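Local coordinates for protein diphthine synthase (Aeropyrum pernix, PDB 1WDE) that probably catalyses the S-adenosyl-L-methionine-dependent trimethylation of a modified histidine in translation elongation factor 2, a step of diphthamide biosynthesis, at residues 6-17 and 83-94; 122-130 and 216-226. All blocks are in the same frame, centred on the assembly; numbering follows the deposited sequence.

Interaction 1: 6-17 and 83-94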
loop_
_atom_site.group_PDB
_atom_site.type_symbol
_atom_site.label_atom_id
_atom_site.label_comp_id
_atom_site.label_asym_id
_atom_site.label_seq_id
_atom_site.Cartn_x
_atom_site.Cartn_y
_atom_site.Cartn_z
ATOM N N GLU A 6 30.819 -16.745 8.030
ATOM C CA GLU A 6 29.507 -16.038 8.000
ATOM C C GLU A 6 28.375 -16.925 7.484
ATOM O O GLU A 6 27.945 -16.788 6.337
ATOM C CB GLU A 6 29.611 -14.784 7.128
ATOM C CG GLU A 6 29.549 -13.480 7.907
ATOM C CD GLU A 6 28.256 -13.335 8.683
ATOM O OE1 GLU A 6 27.179 -13.457 8.062
ATOM O OE2 GLU A 6 28.314 -13.100 9.909
ATOM N N ALA A 7 27.894 -17.823 8.345
ATOM C CA ALA A 7 26.809 -18.744 8.001
ATOM C C ALA A 7 25.677 -18.023 7.277
ATOM O O ALA A 7 25.482 -16.819 7.453
ATOM C CB ALA A 7 26.276 -19.426 9.263
ATOM N N VAL A 8 24.931 -18.770 6.468
ATOM C CA VAL A 8 23.830 -18.209 5.689
ATOM C C VAL A 8 22.975 -17.212 6.470
ATOM O O VAL A 8 22.312 -17.570 7.450
ATOM C CB VAL A 8 22.897 -19.316 5.143
ATOM C CG1 VAL A 8 22.031 -18.747 4.035
ATOM C CG2 VAL A 8 23.711 -20.499 4.636
ATOM N N THR A 9 23.004 -15.956 6.028
ATOM C CA THR A 9 22.224 -14.896 6.657
ATOM C C THR A 9 21.444 -14.108 5.605
ATOM O O THR A 9 21.991 -13.695 4.580
ATOM C CB THR A 9 23.120 -13.938 7.454
ATOM O OG1 THR A 9 23.758 -14.662 8.510
ATOM C CG2 THR A 9 22.297 -12.814 8.055
ATOM N N LEU A 10 20.156 -13.913 5.862
ATOM C CA LEU A 10 19.298 -13.190 4.936
ATOM C C LEU A 10 18.979 -11.794 5.460
ATOM O O LEU A 10 18.603 -11.618 6.623
ATOM C CB LEU A 10 18.001 -13.968 4.712
ATOM C CG LEU A 10 16.887 -13.265 3.931
ATOM C CD1 LEU A 10 17.316 -13.024 2.507
ATOM C CD2 LEU A 10 15.630 -14.115 3.979
ATOM N N LEU A 11 19.141 -10.799 4.595
ATOM C CA LEU A 11 18.852 -9.426 4.968
ATOM C C LEU A 11 17.684 -8.937 4.131
ATOM O O LEU A 11 17.806 -8.833 2.910
ATOM C CB LEU A 11 20.065 -8.529 4.707
ATOM C CG LEU A 11 21.406 -8.941 5.321
ATOM C CD1 LEU A 11 22.454 -7.838 5.073
ATOM C CD2 LEU A 11 21.228 -9.179 6.810
ATOM N N LEU A 12 16.548 -8.671 4.778
ATOM C CA LEU A 12 15.368 -8.144 4.083
ATOM C C LEU A 12 15.454 -6.650 4.317
ATOM O O LEU A 12 15.120 -6.165 5.395
ATOM C CB LEU A 12 14.069 -8.700 4.673
ATOM C CG LEU A 12 13.663 -10.112 4.253
ATOM C CD1 LEU A 12 12.212 -10.332 4.643
ATOM C CD2 LEU A 12 13.821 -10.279 2.756
ATOM N N VAL A 13 15.891 -5.928 3.292
ATOM C CA VAL A 13 16.124 -4.497 3.404
ATOM C C VAL A 13 15.136 -3.546 2.712
ATOM O O VAL A 13 14.913 -3.636 1.503
ATOM C CB VAL A 13 17.541 -4.192 2.860
ATOM C CG1 VAL A 13 17.961 -2.774 3.218
ATOM C CG2 VAL A 13 18.538 -5.220 3.413
ATOM N N GLY A 14 14.561 -2.625 3.483
ATOM C CA GLY A 14 13.663 -1.636 2.906
ATOM C C GLY A 14 14.552 -0.493 2.420
ATOM O O GLY A 14 15.378 0.028 3.165
ATOM N N TRP A 15 14.393 -0.105 1.164
ATOM C CA TRP A 15 15.204 0.948 0.573
ATOM C C TRP A 15 14.551 2.346 0.546
ATOM O O TRP A 15 15.187 3.317 0.146
ATOM C CB TRP A 15 15.563 0.541 -0.858
ATOM C CG TRP A 15 16.881 1.066 -1.344
ATOM C CD1 TRP A 15 17.087 1.942 -2.366
ATOM C CD2 TRP A 15 18.182 0.719 -0.843
ATOM N NE1 TRP A 15 18.437 2.163 -2.538
ATOM C CE2 TRP A 15 19.130 1.427 -1.617
ATOM C CE3 TRP A 15 18.635 -0.120 0.185
ATOM C CZ2 TRP A 15 20.509 1.324 -1.397
ATOM C CZ3 TRP A 15 20.008 -0.224 0.409
ATOM C CH2 TRP A 15 20.930 0.499 -0.383
ATOM N N GLY A 16 13.306 2.466 0.994
ATOM C CA GLY A 16 12.646 3.764 0.916
ATOM C C GLY A 16 12.029 3.828 -0.478
ATOM O O GLY A 16 12.357 3.001 -1.324
ATOM N N TYR A 17 11.165 4.795 -0.762
ATOM C CA TYR A 17 10.529 4.799 -2.077
ATOM C C TYR A 17 11.048 5.799 -3.102
ATOM O O TYR A 17 10.440 5.979 -4.151
ATOM C CB TYR A 17 9.008 4.964 -1.915
ATOM C CG TYR A 17 8.627 6.224 -1.184
ATOM C CD1 TYR A 17 8.588 6.255 0.218
ATOM C CD2 TYR A 17 8.346 7.397 -1.882
ATOM C CE1 TYR A 17 8.282 7.417 0.899
ATOM C CE2 TYR A 17 8.037 8.583 -1.200
ATOM C CZ TYR A 17 8.007 8.584 0.186
ATOM O OH TYR A 17 7.714 9.746 0.872
ATOM N N ASP A 83 27.395 -20.614 2.458
ATOM C CA ASP A 83 27.117 -19.958 3.786
ATOM C C ASP A 83 27.491 -18.552 3.526
ATOM O O ASP A 83 28.674 -18.237 3.451
ATOM C CB ASP A 83 28.002 -20.558 4.954
ATOM C CG ASP A 83 27.698 -22.029 5.390
ATOM O OD1 ASP A 83 28.171 -23.019 4.716
ATOM O OD2 ASP A 83 26.977 -22.284 6.447
ATOM N N ALA A 84 26.514 -17.710 3.370
ATOM C CA ALA A 84 26.813 -16.327 3.022
ATOM C C ALA A 84 25.703 -15.373 3.445
ATOM O O ALA A 84 24.620 -15.789 3.854
ATOM C CB ALA A 84 26.980 -16.255 1.501
ATOM N N VAL A 85 26.079 -14.093 3.201
ATOM C CA VAL A 85 25.152 -13.006 3.528
ATOM C C VAL A 85 24.413 -12.562 2.273
ATOM O O VAL A 85 25.009 -11.975 1.364
ATOM C CB VAL A 85 25.893 -11.810 4.098
ATOM C CG1 VAL A 85 24.918 -10.791 4.703
ATOM C CG2 VAL A 85 26.884 -12.230 5.183
ATOM N N VAL A 86 23.117 -12.849 2.213
ATOM C CA VAL A 86 22.301 -12.483 1.058
ATOM C C VAL A 86 21.280 -11.407 1.415
ATOM O O VAL A 86 20.600 -11.497 2.434
ATOM C CB VAL A 86 21.559 -13.711 0.487
ATOM C CG1 VAL A 86 20.620 -13.291 -0.618
ATOM C CG2 VAL A 86 22.565 -14.711 -0.067
ATOM N N ALA A 87 21.181 -10.389 0.569
ATOM C CA ALA A 87 20.244 -9.305 0.806
ATOM C C ALA A 87 19.166 -9.251 -0.267
ATOM O O ALA A 87 19.442 -9.469 -1.449
ATOM C CB ALA A 87 20.986 -7.971 0.859
ATOM N N VAL A 88 17.934 -8.998 0.165
ATOM C CA VAL A 88 16.806 -8.846 -0.745
ATOM C C VAL A 88 16.329 -7.425 -0.479
ATOM O O VAL A 88 15.944 -7.077 0.646
ATOM C CB VAL A 88 15.676 -9.863 -0.461
ATOM C CG1 VAL A 88 14.470 -9.564 -1.346
ATOM C CG2 VAL A 88 16.172 -11.283 -0.743
ATOM N N VAL A 89 16.387 -6.596 -1.513
ATOM C CA VAL A 89 16.006 -5.199 -1.385
ATOM C C VAL A 89 14.671 -4.873 -2.024
ATOM O O VAL A 89 14.402 -5.249 -3.162
ATOM C CB VAL A 89 17.046 -4.285 -2.016
ATOM C CG1 VAL A 89 16.735 -2.833 -1.674
ATOM C CG2 VAL A 89 18.445 -4.668 -1.524
ATOM N N THR A 90 13.852 -4.144 -1.274
ATOM C CA THR A 90 12.531 -3.723 -1.718
ATOM C C THR A 90 12.412 -2.206 -1.614
ATOM O O THR A 90 12.980 -1.603 -0.713
ATOM C CB THR A 90 11.431 -4.371 -0.827
ATOM O OG1 THR A 90 11.469 -5.797 -0.989
ATOM C CG2 THR A 90 10.040 -3.852 -1.212
ATOM N N ALA A 91 11.709 -1.578 -2.551
ATOM C CA ALA A 91 11.495 -0.143 -2.440
ATOM C C ALA A 91 10.512 -0.065 -1.249
ATOM O O ALA A 91 9.719 -0.976 -1.045
ATOM C CB ALA A 91 10.840 0.401 -3.725
ATOM N N GLY A 92 10.569 0.987 -0.452
ATOM C CA GLY A 92 9.670 1.055 0.690
ATOM C C GLY A 92 10.173 0.187 1.835
ATOM O O GLY A 92 11.350 0.231 2.183
ATOM N N ASP A 93 9.286 -0.605 2.423
ATOM C CA ASP A 93 9.637 -1.497 3.538
ATOM C C ASP A 93 9.222 -2.903 3.153
ATOM O O ASP A 93 8.093 -3.119 2.718
ATOM C CB ASP A 93 8.889 -1.093 4.814
ATOM C CG ASP A 93 9.264 -1.950 6.008
ATOM O OD1 ASP A 93 10.072 -1.499 6.841
ATOM O OD2 ASP A 93 8.758 -3.077 6.105
ATOM N N PRO A 94 10.105 -3.888 3.351
ATOM C CA PRO A 94 9.767 -5.271 2.993
ATOM C C PRO A 94 8.569 -5.912 3.697
ATOM O O PRO A 94 7.997 -6.871 3.190
ATOM C CB PRO A 94 11.070 -6.017 3.263
ATOM C CG PRO A 94 11.668 -5.254 4.418
ATOM C CD PRO A 94 11.416 -3.815 4.028
#

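Interaction 2: 122-130 and 216-226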
loop_
_atom_site.group_PDB
_atom_site.type_symbol
_atom_site.label_atom_id
_atom_site.label_comp_id
_atom_site.label_asym_id
_atom_site.label_seq_id
_atom_site.Cartn_x
_atom_site.Cartn_y
_atom_site.Cartn_z
ATOM N N GLY A 122 6.054 4.025 1.187
ATOM C CA GLY A 122 5.220 5.064 0.617
ATOM C C GLY A 122 3.856 5.069 1.280
ATOM O O GLY A 122 3.202 6.109 1.358
ATOM N N VAL A 123 3.424 3.911 1.763
ATOM C CA VAL A 123 2.130 3.827 2.431
ATOM C C VAL A 123 2.145 4.684 3.685
ATOM O O VAL A 123 1.217 5.454 3.927
ATOM C CB VAL A 123 1.786 2.376 2.870
ATOM C CG1 VAL A 123 0.462 2.372 3.633
ATOM C CG2 VAL A 123 1.693 1.453 1.645
ATOM N N GLN A 124 3.189 4.533 4.499
ATOM C CA GLN A 124 3.308 5.281 5.755
ATOM C C GLN A 124 3.416 6.771 5.486
ATOM O O GLN A 124 2.760 7.582 6.157
ATOM C CB GLN A 124 4.537 4.798 6.558
ATOM C CG GLN A 124 5.034 5.810 7.615
ATOM C CD GLN A 124 6.543 5.708 7.908
ATOM O OE1 GLN A 124 7.128 6.608 8.521
ATOM N NE2 GLN A 124 7.170 4.615 7.468
ATOM N N ALA A 125 4.243 7.129 4.503
ATOM C CA ALA A 125 4.422 8.529 4.146
ATOM C C ALA A 125 3.103 9.122 3.621
ATOM O O ALA A 125 2.784 10.260 3.923
ATOM C CB ALA A 125 5.514 8.678 3.086
ATOM N N ALA A 126 2.345 8.344 2.849
ATOM C CA ALA A 126 1.071 8.823 2.313
ATOM C C ALA A 126 0.095 9.071 3.465
ATOM O O ALA A 126 -0.491 10.148 3.549
ATOM C CB ALA A 126 0.499 7.815 1.354
ATOM N N ARG A 127 -0.076 8.083 4.353
ATOM C CA ARG A 127 -0.969 8.262 5.492
ATOM C C ARG A 127 -0.525 9.494 6.258
ATOM O O ARG A 127 -1.344 10.340 6.634
ATOM C CB ARG A 127 -0.915 7.067 6.430
ATOM C CG ARG A 127 -1.567 5.832 5.889
ATOM C CD ARG A 127 -1.304 4.687 6.851
ATOM N NE ARG A 127 -2.027 3.480 6.483
ATOM C CZ ARG A 127 -1.860 2.322 7.099
ATOM N NH1 ARG A 127 -0.988 2.230 8.101
ATOM N NH2 ARG A 127 -2.573 1.272 6.740
ATOM N N GLY A 128 0.782 9.611 6.461
ATOM C CA GLY A 128 1.300 10.750 7.204
ATOM C C GLY A 128 1.014 12.094 6.549
ATOM O O GLY A 128 0.692 13.081 7.226
ATOM N N ALA A 129 1.110 12.143 5.224
ATOM C CA ALA A 129 0.863 13.412 4.527
ATOM C C ALA A 129 -0.575 13.930 4.665
ATOM O O ALA A 129 -0.788 15.132 4.594
ATOM C CB ALA A 129 1.230 13.280 3.034
ATOM N N THR A 130 -1.551 13.030 4.843
ATOM C CA THR A 130 -2.970 13.419 4.994
ATOM C C THR A 130 -3.210 14.116 6.318
ATOM O O THR A 130 -4.193 14.843 6.487
ATOM C CB THR A 130 -3.934 12.193 4.974
ATOM O OG1 THR A 130 -3.765 11.449 6.184
ATOM C CG2 THR A 130 -3.661 11.255 3.757
ATOM N N VAL A 216 -3.501 10.435 -2.418
ATOM C CA VAL A 216 -2.172 10.900 -2.013
ATOM C C VAL A 216 -1.008 10.253 -2.765
ATOM O O VAL A 216 -1.050 9.083 -3.106
ATOM C CB VAL A 216 -1.926 10.619 -0.497
ATOM C CG1 VAL A 216 -0.695 11.413 0.003
ATOM C CG2 VAL A 216 -3.159 10.964 0.308
ATOM N N GLU A 217 0.024 11.042 -3.025
ATOM C CA GLU A 217 1.224 10.527 -3.660
ATOM C C GLU A 217 2.357 10.944 -2.736
ATOM O O GLU A 217 2.625 12.132 -2.574
ATOM C CB GLU A 217 1.465 11.134 -5.047
ATOM C CG GLU A 217 2.777 10.600 -5.666
ATOM C CD GLU A 217 2.985 11.006 -7.107
ATOM O OE1 GLU A 217 2.759 12.199 -7.421
ATOM O OE2 GLU A 217 3.380 10.126 -7.917
ATOM N N ALA A 218 2.999 9.978 -2.090
ATOM C CA ALA A 218 4.104 10.331 -1.211
ATOM C C ALA A 218 5.260 10.749 -2.120
ATOM O O ALA A 218 5.421 10.196 -3.211
ATOM C CB ALA A 218 4.506 9.128 -0.349
ATOM N N GLY A 219 6.056 11.722 -1.688
ATOM C CA GLY A 219 7.175 12.148 -2.506
ATOM C C GLY A 219 8.478 12.262 -1.736
ATOM O O GLY A 219 8.541 11.999 -0.522
ATOM N N ALA A 220 9.525 12.647 -2.459
ATOM C CA ALA A 220 10.860 12.835 -1.886
ATOM C C ALA A 220 10.994 14.267 -1.382
ATOM O O ALA A 220 10.247 15.156 -1.794
ATOM C CB ALA A 220 11.944 12.556 -2.944
ATOM N N GLY A 221 11.944 14.472 -0.474
ATOM C CA GLY A 221 12.191 15.784 0.088
ATOM C C GLY A 221 10.960 16.465 0.644
ATOM O O GLY A 221 10.878 17.687 0.651
ATOM N N GLY A 222 10.003 15.672 1.119
ATOM C CA GLY A 222 8.784 16.227 1.695
ATOM C C GLY A 222 7.758 16.748 0.700
ATOM O O GLY A 222 6.787 17.381 1.106
ATOM N N GLY A 223 7.952 16.481 -0.588
ATOM C CA GLY A 223 7.013 16.984 -1.586
ATOM C C GLY A 223 5.886 16.023 -1.886
ATOM O O GLY A 223 5.841 15.395 -2.947
ATOM N N HIS A 224 4.958 15.911 -0.951
ATOM C CA HIS A 224 3.835 15.001 -1.115
ATOM C C HIS A 224 2.685 15.767 -1.738
ATOM O O HIS A 224 2.611 16.976 -1.617
ATOM C CB HIS A 224 3.393 14.464 0.253
ATOM C CG HIS A 224 4.531 14.087 1.150
ATOM N ND1 HIS A 224 5.392 13.048 0.864
ATOM C CD2 HIS A 224 4.983 14.647 2.298
ATOM C CE1 HIS A 224 6.330 12.991 1.792
ATOM N NE2 HIS A 224 6.107 13.953 2.672
ATOM N N ARG A 225 1.792 15.060 -2.406
ATOM C CA ARG A 225 0.619 15.701 -2.984
ATOM C C ARG A 225 -0.599 15.067 -2.302
ATOM O O ARG A 225 -0.735 13.844 -2.279
ATOM C CB ARG A 225 0.577 15.461 -4.492
ATOM C CG ARG A 225 1.699 16.193 -5.244
ATOM C CD ARG A 225 1.630 15.913 -6.741
ATOM N NE ARG A 225 0.265 16.053 -7.246
ATOM C CZ ARG A 225 -0.309 15.191 -8.078
ATOM N NH1 ARG A 225 0.369 14.125 -8.495
ATOM N NH2 ARG A 225 -1.555 15.403 -8.501
ATOM N N VAL A 226 -1.463 15.898 -1.733
ATOM C CA VAL A 226 -2.659 15.411 -1.033
ATOM C C VAL A 226 -3.874 16.118 -1.635
ATOM O O VAL A 226 -4.030 17.332 -1.491
ATOM C CB VAL A 226 -2.566 15.719 0.464
ATOM C CG1 VAL A 226 -3.895 15.355 1.182
ATOM C CG2 VAL A 226 -1.388 14.961 1.068
#

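Interaction 1: 6-17 and 83-94
Strands 9-14 and 85-90 run parallel, their axes 4.6 Å apart at closest approach and their directions 19° apart, joined by a ladder of backbone hydrogen bonds from Thr9 N to Ala84 O through to Trp15 N to Thr90 O. On the face that carries Leu10, Leu12 and Val88, Leu12 lies side by side with Val88, CD2 being 3.7 Å from Val88 CB. Leu10 carries its CG anti to the backbone N (chi1 171°), and its CD1 comes 3.9 Å from Val88 CG2. Helix 100-109 covers this side, Leu103 and Ala107 touching Leu10. On the other face, Leu11 sets CD1 3.9 Å from Val85 CG1 and its CB beside Ala87 CB, beneath helix 24-32. The two strands are neighbours inside the five-stranded parallel sheet of the N-terminal half of this tetrapyrrole-methylase-family protein, strand 113-117 bonding to the far edge of 9-14. At Trp15 and Gly16 the regular parallel pairing gives way to a classic beta bulge opposite Gly92. Gly92 N reaches Gly16 O at 2.8 Å from above the carbonyl plane, whereas Gly16 N meets Gly92 O in the carbonyl plane, on a lone pair. Val89 CG1 packs obliquely against the Trp15 ring and lies 3.7 Å from Trp15 CB, while Trp15 NE1 is hydrogen-bonded to Ser52 OG. Pro94 folds back over Gly14, its CD only 3.3 Å from Gly14 CA, closer than usual van der Waals contact. This turn delivers Asp93, which by similarity binds S-adenosyl-L-methionine; its CB is directed away from segment 6-17, and its OD1 is held by Tyr116 OH and Gly119 N.

Interaction 2: 122-130 and 216-226
Ala125, Ala126, Ala129 and Thr130 of helix 122-130 rest on the side chains of Val216, Ala218, His224 and Val226 from the two hairpin strands and their connecting loop. The methyl groups of Ala125 and Ala218 meet at 3.6 Å, and Ala218 CB also sits against Gly122 O. One turn further along, Ala129 CB is touched by His224 CB and by Val226 CG2, each at 3.7 Å. Val216 divides its branches: CG1, anti to the backbone N (chi1 -166°), lies beside Ala126 and Ala129, while CG2 presses on Thr130 CG2 at 3.5 Å, a tight pair whose side chains cross at about a right angle. In Thr130, chi1 of 71° turns OG1 back to Arg127 O, 2.7 Å away in the carbonyl plane, and leaves CG2 anti to the carbonyl carbon, where it meets Val216. The His224 ring meets Ala129 CB obliquely; its ND1 accepts a nearly straight bond from Gly219 N (3.0 Å, 175°), which fixes the ring across the loop and implies that ND1 carries no proton. Gly122 and Ala220 belong, by similarity, to the S-adenosyl-L-methionine site, and the contact sets the start of the helix beside the loop bearing Ala220. No hydrogen bond crosses between the segments: small apolar groups make the interface, so it depends on close fit, while Thr130 OG1 (with Arg127 O and Leu132 N) and His224 ND1 (with Gly219 N) are engaged away from it.

How the interactions relate
From the N terminus, strand 9-14 is joined by 85-90 after a loop of 65 intervening residues, closing interaction 1 before the chain reaches helix 122-130. Interaction 2 then closes a second loop, of 85 residues, when the chain returns at 216-226; the two are in series, neither nested nor crossed. Interaction 1 belongs to the parallel sheet, whereas interaction 2 sets a helix against the hairpin edge of the mixed sheet. Although their centres are 24 Å apart, they meet at Tyr17, whose OH probably bonds to Gly219 O and packs on Ala125 and Ala218. Both contribute residues assigned by similarity to the S-adenosyl-L-methionine site: Asp93, Gly122 and Ala220.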